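Local atomic coordinates of enolase from the environmental genome shotgun sequencing of the Sargasso Sea (PDB entry 2QGY), a protein that is of unknown function but probably acts as a magnesium-dependent enzyme of the enolase superfamily, related to mandelate racemase and muconate lactonizing enzyme. Residues 16-22 against 372-378. Sequence-based numbering, arbitrary orientation.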
loop_
_atom_site.group_PDB
_atom_site.type_symbol
_atom_site.label_atom_id
_atom_site.label_comp_id
_atom_site.label_asym_id
_atom_site.label_seq_id
_atom_site.Cartn_x
_atom_site.Cartn_y
_atom_site.Cartn_z
ATOM N N LEU A 16 -21.728 -11.821 4.634
ATOM C CA LEU A 16 -21.016 -10.545 4.767
ATOM C C LEU A 16 -21.967 -9.409 4.470
ATOM O O LEU A 16 -22.678 -9.437 3.470
ATOM C CB LEU A 16 -19.804 -10.486 3.822
ATOM C CG LEU A 16 -18.995 -9.160 3.716
ATOM C CD1 LEU A 16 -18.255 -8.837 4.994
ATOM C CD2 LEU A 16 -18.011 -9.240 2.537
ATOM N N LYS A 17 -21.932 -8.392 5.328
ATOM C CA LYS A 17 -22.522 -7.102 5.018
ATOM C C LYS A 17 -21.464 -6.006 5.184
ATOM O O LYS A 17 -20.675 -6.024 6.138
ATOM C CB LYS A 17 -23.659 -6.827 5.992
ATOM C CG LYS A 17 -24.478 -5.547 5.695
ATOM C CD LYS A 17 -25.085 -5.508 4.293
ATOM C CE LYS A 17 -25.896 -4.222 4.044
ATOM N NZ LYS A 17 -27.299 -4.349 4.581
ATOM N N ILE A 18 -21.493 -5.061 4.261
ATOM C CA ILE A 18 -20.601 -3.893 4.312
ATOM C C ILE A 18 -21.463 -2.652 4.124
ATOM O O ILE A 18 -22.329 -2.629 3.231
ATOM C CB ILE A 18 -19.523 -3.938 3.192
ATOM C CG1 ILE A 18 -18.687 -5.199 3.277
ATOM C CG2 ILE A 18 -18.591 -2.641 3.249
ATOM C CD1 ILE A 18 -17.676 -5.376 2.111
ATOM N N TRP A 19 -21.224 -1.626 4.948
ATOM C CA TRP A 19 -21.807 -0.305 4.722
ATOM C C TRP A 19 -20.667 0.655 4.517
ATOM O O TRP A 19 -19.663 0.570 5.231
ATOM C CB TRP A 19 -22.551 0.183 5.963
ATOM C CG TRP A 19 -23.750 -0.600 6.370
ATOM C CD1 TRP A 19 -25.048 -0.278 6.108
ATOM C CD2 TRP A 19 -23.782 -1.790 7.175
ATOM N NE1 TRP A 19 -25.896 -1.209 6.672
ATOM C CE2 TRP A 19 -25.146 -2.148 7.331
ATOM C CE3 TRP A 19 -22.795 -2.591 7.781
ATOM C CZ2 TRP A 19 -25.547 -3.271 8.062
ATOM C CZ3 TRP A 19 -23.198 -3.730 8.498
ATOM C CH2 TRP A 19 -24.562 -4.034 8.651
ATOM N N ILE A 20 -20.817 1.561 3.546
ATOM C CA ILE A 20 -19.947 2.737 3.483
ATOM C C ILE A 20 -20.806 3.960 3.768
ATOM O O ILE A 20 -21.742 4.265 3.008
ATOM C CB ILE A 20 -19.317 2.872 2.083
ATOM C CG1 ILE A 20 -18.527 1.598 1.739
ATOM C CG2 ILE A 20 -18.504 4.196 1.981
ATOM C CD1 ILE A 20 -17.869 1.647 0.342
ATOM N N THR A 21 -20.534 4.642 4.877
ATOM C CA THR A 21 -21.372 5.772 5.248
ATOM C C THR A 21 -21.126 6.970 4.306
ATOM O O THR A 21 -20.027 7.153 3.785
ATOM C CB THR A 21 -21.241 6.166 6.744
ATOM O OG1 THR A 21 -19.885 6.560 7.049
ATOM C CG2 THR A 21 -21.623 4.967 7.636
ATOM N N ASP A 22 -22.159 7.776 4.078
ATOM C CA ASP A 22 -21.966 9.022 3.343
ATOM C C ASP A 22 -21.259 9.998 4.265
ATOM O O ASP A 22 -21.206 9.794 5.471
ATOM C CB ASP A 22 -23.313 9.624 2.929
ATOM C CG ASP A 22 -23.212 10.476 1.660
ATOM O OD1 ASP A 22 -22.085 10.773 1.185
ATOM O OD2 ASP A 22 -24.284 10.829 1.142
ATOM N N LEU A 372 -27.822 6.054 6.723
ATOM C CA LEU A 372 -26.665 6.949 6.694
ATOM C C LEU A 372 -25.651 6.563 5.624
ATOM O O LEU A 372 -24.632 7.248 5.476
ATOM C CB LEU A 372 -25.985 6.924 8.069
ATOM C CG LEU A 372 -26.767 7.480 9.259
ATOM C CD1 LEU A 372 -26.043 7.169 10.567
ATOM C CD2 LEU A 372 -27.001 8.996 9.126
ATOM N N SER A 373 -25.923 5.482 4.886
ATOM C CA SER A 373 -24.947 4.932 3.940
ATOM C C SER A 373 -25.215 5.296 2.495
ATOM O O SER A 373 -26.380 5.410 2.068
ATOM C CB SER A 373 -24.848 3.406 4.108
ATOM O OG SER A 373 -24.344 3.120 5.416
ATOM N N ILE A 374 -24.116 5.504 1.769
ATOM C CA ILE A 374 -24.097 5.820 0.348
ATOM C C ILE A 374 -23.956 4.521 -0.470
ATOM O O ILE A 374 -24.357 4.460 -1.636
ATOM C CB ILE A 374 -22.942 6.848 0.026
ATOM C CG1 ILE A 374 -23.063 7.437 -1.390
ATOM C CG2 ILE A 374 -21.560 6.261 0.222
ATOM C CD1 ILE A 374 -24.303 8.295 -1.556
ATOM N N TYR A 375 -23.404 3.475 0.149
ATOM C CA TYR A 375 -23.165 2.204 -0.533
ATOM C C TYR A 375 -23.261 1.070 0.466
ATOM O O TYR A 375 -22.974 1.238 1.656
ATOM C CB TYR A 375 -21.797 2.186 -1.240
ATOM C CG TYR A 375 -21.619 3.283 -2.272
ATOM C CD1 TYR A 375 -22.537 3.443 -3.320
ATOM C CD2 TYR A 375 -20.539 4.170 -2.201
ATOM C CE1 TYR A 375 -22.398 4.465 -4.255
ATOM C CE2 TYR A 375 -20.389 5.194 -3.140
ATOM C CZ TYR A 375 -21.322 5.331 -4.159
ATOM O OH TYR A 375 -21.177 6.337 -5.088
ATOM N N SER A 376 -23.702 -0.083 -0.006
ATOM C CA SER A 376 -23.757 -1.245 0.859
ATOM C C SER A 376 -23.683 -2.533 0.033
ATOM O O SER A 376 -23.986 -2.552 -1.169
ATOM C CB SER A 376 -24.978 -1.213 1.796
ATOM O OG SER A 376 -26.198 -1.377 1.092
ATOM N N LEU A 377 -23.226 -3.588 0.672
ATOM C CA LEU A 377 -23.009 -4.844 -0.007
ATOM C C LEU A 377 -23.538 -5.896 0.929
ATOM O O LEU A 377 -23.335 -5.799 2.137
ATOM C CB LEU A 377 -21.505 -5.014 -0.216
ATOM C CG LEU A 377 -20.830 -5.779 -1.336
ATOM C CD1 LEU A 377 -21.629 -5.761 -2.660
ATOM C CD2 LEU A 377 -19.417 -5.153 -1.512
ATOM N N ASP A 378 -24.259 -6.874 0.375
ATOM C CA ASP A 378 -24.755 -8.022 1.134
ATOM C C ASP A 378 -24.439 -9.290 0.341
ATOM O O ASP A 378 -24.933 -9.487 -0.790
ATOM C CB ASP A 378 -26.256 -7.896 1.421
ATOM C CG ASP A 378 -26.750 -8.886 2.485
ATOM O OD1 ASP A 378 -26.037 -9.875 2.801
ATOM O OD2 ASP A 378 -27.873 -8.669 3.014
#
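Ile20 O accepts two backbone N-H groups, from Ile374 N at 3.0 Å and, weakly, from Tyr375 N at 3.4 Å: two successive residues stand opposite one, the pattern of a classic beta bulge. Strands 16-21 and 375-378 are antiparallel (178°), and Ile20 N returns a nearly straight bond to Tyr375 O (2.9 Å, 176° at the hydrogen). Beyond the bulge Asp22 N hydrogen-bonds to Leu372 O. Ile374 CG2 packs on Ile20 CG2 (4.1 Å), while its CD1 lies against the Asp22 carboxylate. The Ile18 and Leu377 side chains run next to one another in a common direction, Ile18 CD1 4.0 Å from Leu377 CD2; helix 60-74 packs on both. On the other face, Trp19 CG is turned beside the backbone N (chi1 -65°), which sets the CD1 edge by Ser373 OG at 3.5 Å. That hydroxyl hydrogen-bonds to Leu369 O, whereas Trp19 NE1 bonds to Ser370 OG. Lys17 CG, of the same strand, lies 3.3 Å above the Trp19 ring plane, displaced toward its rim. Lys17 NZ stays 4.6 Å from Asp378 OD2, too far for a salt bridge. Backbone bonds and apolar packing, rather than paired charges, thus join the C-terminal strand to the antiparallel sheet of the N-terminal enolase-type domain.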